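Putative regulatory protein (Streptomyces coelicolor A3, PDB 2PZ9) probably binds DNA through an N-terminal helix-turn-helix domain and regulates transcription, as a two-chain member of the TetR family. Local coordinates at residues E41-H46 with Y118-W123; T87-A92 with G105-H110; S30-I35 with A69-K74. One frame throughout, in Å; residues are numbered along the deposited sequence.

Interaction 1. Residues E41-H46 with Y118-W123; sequences EEFARH and YRLITW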
loop_
_atom_site.group_PDB
_atom_site.type_symbol
_atom_site.label_atom_id
_atom_site.label_comp_id
_atom_site.label_asym_id
_atom_site.label_seq_id
_atom_site.Cartn_x
_atom_site.Cartn_y
_atom_site.Cartn_z
ATOM N N GLU A 41 -7.969 -17.839 3.753
ATOM C CA GLU A 41 -6.791 -18.272 3.028
ATOM C C GLU A 41 -7.039 -18.177 1.521
ATOM O O GLU A 41 -6.142 -17.801 0.775
ATOM C CB GLU A 41 -6.473 -19.688 3.458
ATOM C CG GLU A 41 -5.058 -20.105 3.333
ATOM C CD GLU A 41 -4.946 -21.584 2.936
ATOM O OE1 GLU A 41 -3.847 -21.997 2.507
ATOM O OE2 GLU A 41 -5.959 -22.335 3.029
ATOM N N GLU A 42 -8.269 -18.485 1.096
ATOM C CA GLU A 42 -8.712 -18.348 -0.309
ATOM C C GLU A 42 -8.920 -16.909 -0.821
ATOM O O GLU A 42 -8.672 -16.626 -1.996
ATOM C CB GLU A 42 -10.000 -19.140 -0.543
ATOM C CG GLU A 42 -10.579 -19.051 -1.973
ATOM C CD GLU A 42 -9.886 -19.973 -2.972
ATOM O OE1 GLU A 42 -9.116 -20.865 -2.546
ATOM O OE2 GLU A 42 -10.118 -19.806 -4.189
ATOM N N PHE A 43 -9.411 -16.015 0.030
ATOM C CA PHE A 43 -9.515 -14.604 -0.339
ATOM C C PHE A 43 -8.152 -13.913 -0.453
ATOM O O PHE A 43 -7.930 -13.144 -1.373
ATOM C CB PHE A 43 -10.434 -13.834 0.617
ATOM C CG PHE A 43 -11.910 -14.188 0.483
ATOM C CD1 PHE A 43 -12.484 -14.445 -0.774
ATOM C CD2 PHE A 43 -12.739 -14.230 1.613
ATOM C CE1 PHE A 43 -13.860 -14.762 -0.893
ATOM C CE2 PHE A 43 -14.103 -14.543 1.497
ATOM C CZ PHE A 43 -14.662 -14.808 0.238
ATOM N N ALA A 44 -7.238 -14.196 0.467
ATOM C CA ALA A 44 -5.904 -13.633 0.378
ATOM C C ALA A 44 -5.207 -14.042 -0.931
ATOM O O ALA A 44 -4.564 -13.223 -1.571
ATOM C CB ALA A 44 -5.068 -14.008 1.597
ATOM N N ARG A 45 -5.363 -15.300 -1.329
ATOM C CA ARG A 45 -4.800 -15.819 -2.572
ATOM C C ARG A 45 -5.382 -15.193 -3.824
ATOM O O ARG A 45 -4.666 -14.659 -4.652
ATOM C CB ARG A 45 -5.050 -17.319 -2.652
ATOM C CG ARG A 45 -3.818 -18.172 -2.620
ATOM C CD ARG A 45 -4.197 -19.631 -2.407
ATOM N NE ARG A 45 -3.144 -20.347 -1.688
ATOM C CZ ARG A 45 -2.922 -20.254 -0.374
ATOM N NH1 ARG A 45 -3.677 -19.468 0.398
ATOM N NH2 ARG A 45 -1.927 -20.942 0.174
ATOM N N HIS A 46 -6.691 -15.278 -3.971
ATOM C CA HIS A 46 -7.285 -15.091 -5.282
ATOM C C HIS A 46 -8.171 -13.863 -5.357
ATOM O O HIS A 46 -8.604 -13.465 -6.442
ATOM C CB HIS A 46 -8.074 -16.338 -5.654
ATOM C CG HIS A 46 -7.243 -17.584 -5.737
ATOM N ND1 HIS A 46 -7.321 -18.597 -4.803
ATOM C CD2 HIS A 46 -6.325 -17.986 -6.648
ATOM C CE1 HIS A 46 -6.486 -19.568 -5.133
ATOM N NE2 HIS A 46 -5.869 -19.219 -6.246
ATOM N N TYR A 118 -3.372 -8.494 5.164
ATOM C CA TYR A 118 -2.996 -7.420 4.283
ATOM C C TYR A 118 -3.452 -7.663 2.830
ATOM O O TYR A 118 -4.057 -6.777 2.217
ATOM C CB TYR A 118 -1.495 -7.162 4.358
ATOM C CG TYR A 118 -1.086 -6.046 3.437
ATOM C CD1 TYR A 118 -1.230 -4.714 3.825
ATOM C CD2 TYR A 118 -0.603 -6.313 2.149
ATOM C CE1 TYR A 118 -0.871 -3.676 2.980
ATOM C CE2 TYR A 118 -0.253 -5.274 1.286
ATOM C CZ TYR A 118 -0.386 -3.959 1.719
ATOM O OH TYR A 118 -0.027 -2.927 0.884
ATOM N N ARG A 119 -3.163 -8.856 2.302
ATOM C CA ARG A 119 -3.601 -9.263 0.959
ATOM C C ARG A 119 -5.095 -9.142 0.855
ATOM O O ARG A 119 -5.630 -8.591 -0.103
ATOM C CB ARG A 119 -3.293 -10.723 0.698
ATOM C CG ARG A 119 -1.864 -11.087 0.560
ATOM C CD ARG A 119 -1.799 -12.195 -0.448
ATOM N NE ARG A 119 -1.217 -11.714 -1.695
ATOM C CZ ARG A 119 -1.497 -12.160 -2.922
ATOM N NH1 ARG A 119 -2.403 -13.108 -3.139
ATOM N NH2 ARG A 119 -0.859 -11.629 -3.954
ATOM N N LEU A 120 -5.763 -9.681 1.858
ATOM C CA LEU A 120 -7.207 -9.729 1.866
ATOM C C LEU A 120 -7.884 -8.351 1.898
ATOM O O LEU A 120 -8.875 -8.156 1.180
ATOM C CB LEU A 120 -7.710 -10.674 2.961
ATOM C CG LEU A 120 -9.197 -10.772 3.225
ATOM C CD1 LEU A 120 -9.490 -12.089 3.852
ATOM C CD2 LEU A 120 -9.578 -9.664 4.178
ATOM N N ILE A 121 -7.385 -7.390 2.672
ATOM C CA ILE A 121 -8.028 -6.080 2.533
ATOM C C ILE A 121 -7.667 -5.345 1.256
ATOM O O ILE A 121 -8.506 -4.623 0.696
ATOM C CB ILE A 121 -7.942 -5.132 3.758
ATOM C CG1 ILE A 121 -6.486 -4.826 4.126
ATOM C CG2 ILE A 121 -8.909 -5.635 4.908
ATOM C CD1 ILE A 121 -6.317 -4.105 5.460
ATOM N N THR A 122 -6.439 -5.547 0.783
ATOM C CA THR A 122 -5.999 -4.930 -0.477
ATOM C C THR A 122 -6.858 -5.400 -1.659
ATOM O O THR A 122 -7.267 -4.597 -2.480
ATOM C CB THR A 122 -4.517 -5.221 -0.774
ATOM O OG1 THR A 122 -3.739 -4.982 0.402
ATOM C CG2 THR A 122 -4.013 -4.349 -1.913
ATOM N N TRP A 123 -7.136 -6.696 -1.741
ATOM C CA TRP A 123 -8.062 -7.185 -2.744
ATOM C C TRP A 123 -9.368 -6.415 -2.690
ATOM O O TRP A 123 -9.914 -6.038 -3.721
ATOM C CB TRP A 123 -8.380 -8.627 -2.489
ATOM C CG TRP A 123 -7.355 -9.576 -2.899
ATOM C CD1 TRP A 123 -6.548 -10.303 -2.078
ATOM C CD2 TRP A 123 -7.032 -9.978 -4.243
ATOM N NE1 TRP A 123 -5.735 -11.136 -2.824
ATOM C CE2 TRP A 123 -6.016 -10.962 -4.154
ATOM C CE3 TRP A 123 -7.506 -9.611 -5.511
ATOM C CZ2 TRP A 123 -5.464 -11.576 -5.282
ATOM C CZ3 TRP A 123 -6.957 -10.224 -6.632
ATOM C CH2 TRP A 123 -5.943 -11.192 -6.505
#

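Interaction 2. Residues T87-A92 with G105-H110; sequences TALIEA and GILFDH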
loop_
_atom_site.group_PDB
_atom_site.type_symbol
_atom_site.label_atom_id
_atom_site.label_comp_id
_atom_site.label_asym_id
_atom_site.label_seq_id
_atom_site.Cartn_x
_atom_site.Cartn_y
_atom_site.Cartn_z
ATOM N N THR A 87 -12.172 -6.169 12.941
ATOM C CA THR A 87 -12.429 -6.141 14.378
ATOM C C THR A 87 -11.254 -6.724 15.142
ATOM O O THR A 87 -10.825 -6.168 16.135
ATOM C CB THR A 87 -13.697 -6.935 14.731
ATOM O OG1 THR A 87 -14.512 -7.054 13.564
ATOM C CG2 THR A 87 -14.496 -6.252 15.841
ATOM N N ALA A 88 -10.736 -7.848 14.658
ATOM C CA ALA A 88 -9.519 -8.455 15.204
ATOM C C ALA A 88 -8.398 -7.426 15.321
ATOM O O ALA A 88 -7.682 -7.364 16.332
ATOM C CB ALA A 88 -9.072 -9.593 14.318
ATOM N N LEU A 89 -8.270 -6.634 14.261
ATOM C CA LEU A 89 -7.251 -5.622 14.130
ATOM C C LEU A 89 -7.490 -4.493 15.118
ATOM O O LEU A 89 -6.640 -4.224 15.966
ATOM C CB LEU A 89 -7.260 -5.083 12.696
ATOM C CG LEU A 89 -6.420 -3.837 12.334
ATOM C CD1 LEU A 89 -4.902 -4.144 12.277
ATOM C CD2 LEU A 89 -6.919 -3.130 11.026
ATOM N N ILE A 90 -8.649 -3.843 14.996
ATOM C CA ILE A 90 -9.047 -2.725 15.841
ATOM C C ILE A 90 -8.761 -3.004 17.314
ATOM O O ILE A 90 -8.268 -2.136 18.032
ATOM C CB ILE A 90 -10.526 -2.384 15.593
ATOM C CG1 ILE A 90 -10.638 -1.590 14.303
ATOM C CG2 ILE A 90 -11.116 -1.570 16.715
ATOM C CD1 ILE A 90 -11.984 -1.645 13.665
ATOM N N GLU A 91 -9.050 -4.230 17.739
ATOM C CA GLU A 91 -8.816 -4.677 19.117
ATOM C C GLU A 91 -7.341 -4.875 19.445
ATOM O O GLU A 91 -6.897 -4.538 20.537
ATOM C CB GLU A 91 -9.597 -5.951 19.404
ATOM C CG GLU A 91 -11.086 -5.702 19.360
ATOM C CD GLU A 91 -11.909 -6.920 19.715
ATOM O OE1 GLU A 91 -11.400 -7.823 20.421
ATOM O OE2 GLU A 91 -13.081 -6.967 19.288
ATOM N N ALA A 92 -6.587 -5.411 18.495
ATOM C CA ALA A 92 -5.142 -5.528 18.635
ATOM C C ALA A 92 -4.436 -4.156 18.594
ATOM O O ALA A 92 -3.221 -4.071 18.805
ATOM C CB ALA A 92 -4.590 -6.452 17.539
ATOM N N GLY A 105 4.808 0.002 15.942
ATOM C CA GLY A 105 5.364 -1.320 16.164
ATOM C C GLY A 105 4.223 -2.298 16.298
ATOM O O GLY A 105 4.269 -3.395 15.752
ATOM N N ILE A 106 3.179 -1.879 16.999
ATOM C CA ILE A 106 1.978 -2.690 17.170
ATOM C C ILE A 106 1.401 -3.131 15.797
ATOM O O ILE A 106 1.249 -4.333 15.542
ATOM C CB ILE A 106 0.973 -2.002 18.183
ATOM C CG1 ILE A 106 1.072 -2.663 19.557
ATOM C CG2 ILE A 106 -0.474 -2.040 17.749
ATOM C CD1 ILE A 106 2.120 -2.036 20.518
ATOM N N LEU A 107 1.153 -2.171 14.898
ATOM C CA LEU A 107 0.663 -2.481 13.537
ATOM C C LEU A 107 1.667 -3.307 12.752
ATOM O O LEU A 107 1.294 -4.191 11.978
ATOM C CB LEU A 107 0.328 -1.206 12.758
ATOM C CG LEU A 107 -0.761 -0.330 13.375
ATOM C CD1 LEU A 107 -0.740 1.135 12.919
ATOM C CD2 LEU A 107 -2.116 -0.975 13.072
ATOM N N PHE A 108 2.946 -3.015 12.947
ATOM C CA PHE A 108 3.948 -3.736 12.222
ATOM C C PHE A 108 3.844 -5.210 12.571
ATOM O O PHE A 108 3.824 -6.075 11.687
ATOM C CB PHE A 108 5.327 -3.230 12.568
ATOM C CG PHE A 108 6.421 -4.023 11.926
ATOM C CD1 PHE A 108 6.801 -3.769 10.607
ATOM C CD2 PHE A 108 7.059 -5.055 12.626
ATOM C CE1 PHE A 108 7.813 -4.533 10.008
ATOM C CE2 PHE A 108 8.065 -5.812 12.037
ATOM C CZ PHE A 108 8.451 -5.556 10.742
ATOM N N ASP A 109 3.767 -5.470 13.879
ATOM C CA ASP A 109 3.688 -6.803 14.433
ATOM C C ASP A 109 2.519 -7.561 13.875
ATOM O O ASP A 109 2.658 -8.707 13.464
ATOM C CB ASP A 109 3.533 -6.693 15.936
ATOM C CG ASP A 109 4.792 -6.198 16.617
ATOM O OD1 ASP A 109 5.894 -6.274 16.009
ATOM O OD2 ASP A 109 4.671 -5.729 17.771
ATOM N N HIS A 110 1.367 -6.906 13.870
ATOM C CA HIS A 110 0.147 -7.505 13.426
ATOM C C HIS A 110 0.238 -8.027 11.999
ATOM O O HIS A 110 -0.141 -9.154 11.721
ATOM C CB HIS A 110 -0.978 -6.505 13.532
ATOM C CG HIS A 110 -2.303 -7.051 13.095
ATOM N ND1 HIS A 110 -3.281 -7.434 13.989
ATOM C CD2 HIS A 110 -2.807 -7.291 11.858
ATOM C CE1 HIS A 110 -4.333 -7.877 13.320
ATOM N NE2 HIS A 110 -4.071 -7.801 12.026
#

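Interaction 3. Residues S30-I35 with A69-K74; sequences STRQRI and AYFRSK. With SO4 (sulfate ion), chain D; SO4 (sulfate ion), chain C.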
loop_
_atom_site.group_PDB
_atom_site.type_symbol
_atom_site.label_atom_id
_atom_site.label_comp_id
_atom_site.label_asym_id
_atom_site.label_seq_id
_atom_site.Cartn_x
_atom_site.Cartn_y
_atom_site.Cartn_z
ATOM N N SER A 30 -15.200 -26.148 15.170
ATOM C CA SER A 30 -16.594 -25.857 14.672
ATOM C C SER A 30 -16.675 -25.863 13.139
ATOM O O SER A 30 -15.720 -26.274 12.483
ATOM C CB SER A 30 -17.142 -24.549 15.269
ATOM O OG SER A 30 -17.490 -23.607 14.273
ATOM N N THR A 31 -17.802 -25.430 12.571
ATOM C CA THR A 31 -17.982 -25.466 11.113
ATOM C C THR A 31 -18.040 -24.071 10.466
ATOM O O THR A 31 -17.468 -23.841 9.397
ATOM C CB THR A 31 -19.226 -26.281 10.727
ATOM O OG1 THR A 31 -19.188 -27.554 11.392
ATOM C CG2 THR A 31 -19.289 -26.505 9.213
ATOM N N ARG A 32 -18.740 -23.143 11.105
ATOM C CA ARG A 32 -18.625 -21.760 10.711
ATOM C C ARG A 32 -17.139 -21.406 10.740
ATOM O O ARG A 32 -16.620 -20.866 9.768
ATOM C CB ARG A 32 -19.447 -20.851 11.628
ATOM C CG ARG A 32 -19.676 -19.449 11.075
ATOM C CD ARG A 32 -20.232 -18.510 12.134
ATOM N NE ARG A 32 -19.464 -18.649 13.358
ATOM C CZ ARG A 32 -18.249 -18.144 13.540
ATOM N NH1 ARG A 32 -17.656 -17.423 12.587
ATOM N NH2 ARG A 32 -17.626 -18.363 14.682
ATOM N N GLN A 33 -16.438 -21.745 11.826
ATOM C CA GLN A 33 -15.027 -21.345 11.962
ATOM C C GLN A 33 -14.190 -21.906 10.847
ATOM O O GLN A 33 -13.400 -21.188 10.234
ATOM C CB GLN A 33 -14.446 -21.807 13.267
ATOM C CG GLN A 33 -15.233 -21.393 14.442
ATOM C CD GLN A 33 -14.700 -22.034 15.700
ATOM O OE1 GLN A 33 -14.306 -23.216 15.706
ATOM N NE2 GLN A 33 -14.674 -21.264 16.779
ATOM N N ARG A 34 -14.380 -23.195 10.584
ATOM C CA ARG A 34 -13.653 -23.883 9.533
ATOM C C ARG A 34 -13.868 -23.264 8.159
ATOM O O ARG A 34 -12.906 -23.120 7.412
ATOM C CB ARG A 34 -13.987 -25.369 9.520
ATOM C CG ARG A 34 -12.965 -26.189 10.253
ATOM C CD ARG A 34 -13.079 -27.663 9.965
ATOM N NE ARG A 34 -14.173 -28.287 10.701
ATOM C CZ ARG A 34 -15.357 -28.585 10.173
ATOM N NH1 ARG A 34 -15.626 -28.321 8.897
ATOM N NH2 ARG A 34 -16.279 -29.149 10.927
ATOM N N ILE A 35 -15.111 -22.900 7.832
ATOM C CA ILE A 35 -15.427 -22.152 6.596
ATOM C C ILE A 35 -14.727 -20.793 6.572
ATOM O O ILE A 35 -14.234 -20.344 5.541
ATOM C CB ILE A 35 -16.967 -21.897 6.441
ATOM C CG1 ILE A 35 -17.725 -23.187 6.107
ATOM C CG2 ILE A 35 -17.248 -20.832 5.390
ATOM C CD1 ILE A 35 -19.234 -23.101 6.374
ATOM N N ALA A 69 -25.604 -21.964 3.520
ATOM C CA ALA A 69 -26.561 -21.842 4.617
ATOM C C ALA A 69 -26.107 -20.698 5.538
ATOM O O ALA A 69 -26.907 -19.837 5.898
ATOM C CB ALA A 69 -26.707 -23.136 5.370
ATOM N N TYR A 70 -24.819 -20.661 5.885
ATOM C CA TYR A 70 -24.302 -19.586 6.720
ATOM C C TYR A 70 -24.275 -18.271 5.967
ATOM O O TYR A 70 -24.621 -17.224 6.504
ATOM C CB TYR A 70 -22.891 -19.911 7.229
ATOM C CG TYR A 70 -22.846 -21.036 8.240
ATOM C CD1 TYR A 70 -22.795 -22.377 7.817
ATOM C CD2 TYR A 70 -22.861 -20.768 9.612
ATOM C CE1 TYR A 70 -22.781 -23.429 8.740
ATOM C CE2 TYR A 70 -22.837 -21.799 10.539
ATOM C CZ TYR A 70 -22.801 -23.135 10.097
ATOM O OH TYR A 70 -22.782 -24.173 11.000
ATOM N N PHE A 71 -23.856 -18.320 4.715
ATOM C CA PHE A 71 -23.611 -17.098 3.980
ATOM C C PHE A 71 -24.400 -17.078 2.691
ATOM O O PHE A 71 -24.466 -18.076 1.977
ATOM C CB PHE A 71 -22.124 -16.950 3.701
ATOM C CG PHE A 71 -21.257 -17.120 4.933
ATOM C CD1 PHE A 71 -20.639 -18.339 5.204
ATOM C CD2 PHE A 71 -21.058 -16.059 5.816
ATOM C CE1 PHE A 71 -19.826 -18.501 6.336
ATOM C CE2 PHE A 71 -20.260 -16.205 6.947
ATOM C CZ PHE A 71 -19.633 -17.430 7.208
ATOM N N ARG A 72 -25.014 -15.936 2.412
ATOM C CA ARG A 72 -25.844 -15.752 1.234
ATOM C C ARG A 72 -25.076 -15.979 -0.096
ATOM O O ARG A 72 -25.601 -16.570 -1.033
ATOM C CB ARG A 72 -26.419 -14.344 1.331
ATOM C CG ARG A 72 -27.302 -13.892 0.237
ATOM C CD ARG A 72 -27.551 -12.426 0.518
ATOM N NE ARG A 72 -28.460 -11.836 -0.449
ATOM C CZ ARG A 72 -29.782 -11.815 -0.325
ATOM N NH1 ARG A 72 -30.370 -12.349 0.738
ATOM N NH2 ARG A 72 -30.524 -11.255 -1.270
ATOM N N SER A 73 -23.824 -15.519 -0.162
ATOM C CA SER A 73 -23.094 -15.393 -1.428
ATOM C C SER A 73 -21.589 -15.369 -1.218
ATOM O O SER A 73 -21.104 -15.077 -0.128
ATOM C CB SER A 73 -23.512 -14.099 -2.134
ATOM O OG SER A 73 -23.022 -12.950 -1.450
ATOM N N LYS A 74 -20.838 -15.651 -2.267
ATOM C CA LYS A 74 -19.396 -15.473 -2.192
ATOM C C LYS A 74 -19.058 -14.095 -1.611
ATOM O O LYS A 74 -18.133 -13.952 -0.814
ATOM C CB LYS A 74 -18.779 -15.636 -3.583
ATOM C CG LYS A 74 -17.320 -16.097 -3.609
ATOM C CD LYS A 74 -16.799 -16.340 -5.041
ATOM C CE LYS A 74 -16.747 -15.061 -5.873
ATOM N NZ LYS A 74 -16.461 -15.329 -7.296
HETATM S S SO4 D . -22.512 -28.058 10.702
HETATM O O1 SO4 D . -21.785 -28.893 9.734
HETATM O O2 SO4 D . -21.872 -28.070 12.020
HETATM O O3 SO4 D . -22.573 -26.682 10.220
HETATM O O4 SO4 D . -23.868 -28.573 10.824
HETATM S S SO4 C . -14.354 -17.712 15.346
HETATM O O1 SO4 C . -15.214 -18.757 15.891
HETATM O O2 SO4 C . -14.892 -16.391 15.693
HETATM O O3 SO4 C . -13.022 -17.870 15.923
HETATM O O4 SO4 C . -14.301 -17.834 13.883
#

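Interaction 1. Residues E41-H46 with Y118-W123
Part of the junction between the DNA-binding and C-terminal domains of a TetR-type regulator is formed here by helix 32-50 lying against helix 115-127, where Arg-119 and Trp-123 both reach the backbone carbonyl of Ala-44. NE1 of Trp-123 donates to Ala-44 O over 2.7 Å, fairly straight at 153°, from above the carbonyl plane. NH1 of Arg-119 comes to the same oxygen, also at 2.7 Å but more bent, and lies closer to that plane. Two bonds therefore grip one main-chain oxygen. The same NH1 makes a weak bond to Arg-45 O at 3.1 Å, and bends at chi2 and chi3 fold the arginine chain over Ala-44 to bring the guanidinium edge to both carbonyls.

A small residue sits at the point of closest approach, as is common where helices pack tightly: the short helical segments come within 7.7 Å axis to axis, crossing at 62°, and the CB atoms of Ala-44 and Arg-119 lie 3.8 Å apart. Further along, one face of the Trp-123 indole receives the carbonyls of Phe-43 and His-46, the His-46 carbon standing 3.5 Å above the ring plane and offset toward the rim. On the buried side, CD1 of Leu-120 packs against CB of Phe-43 and lies near the plane of the phenyl ring, off its edge. Tyr-78 of helix 74-92 meets the Phe-43 ring edge-to-face and hydrogen-bonds Leu-120 O with its hydroxyl. Leu-126 O of the second subunit accepts from NH2 of Arg-119, and Leu-126 of that subunit also packs on Trp-123.

Interaction 2. Residues T87-A92 with G105-H110
Leu-89 lays its CD1 methyl over the imidazole of His-110, 3.7 Å from the ring centroid and only 8° off the ring normal, a CH-pi contact centred on the face. The methyl is almost equally far from all five ring atoms, so no single atom of the imidazole is favoured. Both side chains leave the backbone in the same manner, CG anti to the main-chain nitrogen (chi1 171° for Leu-89), and they meet at about a right angle. This extends the histidine across the gap until its CE1 atom lies 3.8 Å from CA of Leu-89.

The edge of the same ring is used by the next turn of helix 74-92: CB of Ala-92 stands near the ring plane, 3.9 Å from ND1 of His-110. The same CD1 of Leu-89 also meets CD2 of Leu-107 at 4.3 Å, while CG2 of Ile-106 comes to 3.6 Å from Ala-92 O.

The two helical segments run roughly antiparallel, at 145° between their directions, with their axes no closer than 10.7 Å, a spacing spanned mainly by Leu-89 and His-110, with the CA of Leu-89 and the carbonyl of Ala-92 also touched. They belong to helices 74-92 and 100-113, consecutive in the chain, the first of which leads out of the DNA-binding domain in the TetR fold. Beyond the pair, the ring of His-117 meets that of His-110 with the planes steeply inclined.

No hydrogen bond or salt bridge crosses between these segments, so the contact rests on apolar packing and on the CH-pi approach of a methyl to a ring face.

Interaction 3. Residues S30-I35 with A69-K74
Tyr-70 is flanked by Arg-32 and Ile-35 near the start of helix 32-50. Arg-32 packs obliquely against the ring of Tyr-70, CB to CE2 and CG to CD2, both 3.7 Å, while CD1 of Ile-35 touches the ring at CD1. The branched Ile-35 also sends CG2, anti to its backbone nitrogen, to within 3.6 Å of CE1 of Phe-71, so one isoleucine touches two aromatic rings with different branches.

One sulfate, probably from the crystallisation liquor, bridges Tyr-70 and Thr-31: its O3 accepts from Tyr-70 OH at 2.6 Å and its O2 from Thr-31 OG1 at 2.8 Å. A second sulfate takes a bond from NE2 of Gln-33 and a weak one from NH2 of Arg-32. Ser-30 N holds OE1 of that Gln-33 amide at 3.1 Å, and Ser-30 OG takes the backbone N of Gln-33 in an ST motif.

Tyr-70 and Phe-71 close the predicted helix-turn-helix, and the sulfate on Tyr-70 and Thr-31 may mark a position for a DNA phosphate. Leu-77 of helix 74-92 packs against both Ile-35 and Phe-71, joining the start of helix 32-50 and the end of helix 64-70 to the long helix that follows.

The three contacts trace a path from the probable DNA-binding end of the chain into its C-terminal domain. Interactions 1 and 3 share helix 32-50, with centres about 17 Å apart, and touch where CZ of Phe-43 packs 3.7 Å from Lys-74 O; their segments alternate along the sequence. Interaction 2 is nested inside the loop closed by interaction 1, its centre also about 17 Å away, and begins after interaction 3 has closed, about 25 Å from it centre to centre. Helix 74-92 begins at Lys-74 within interaction 3, packs beside interaction 1 and supplies one side of interaction 2, connecting the probable DNA-binding part to the C-terminal domain, as in other TetR-family proteins.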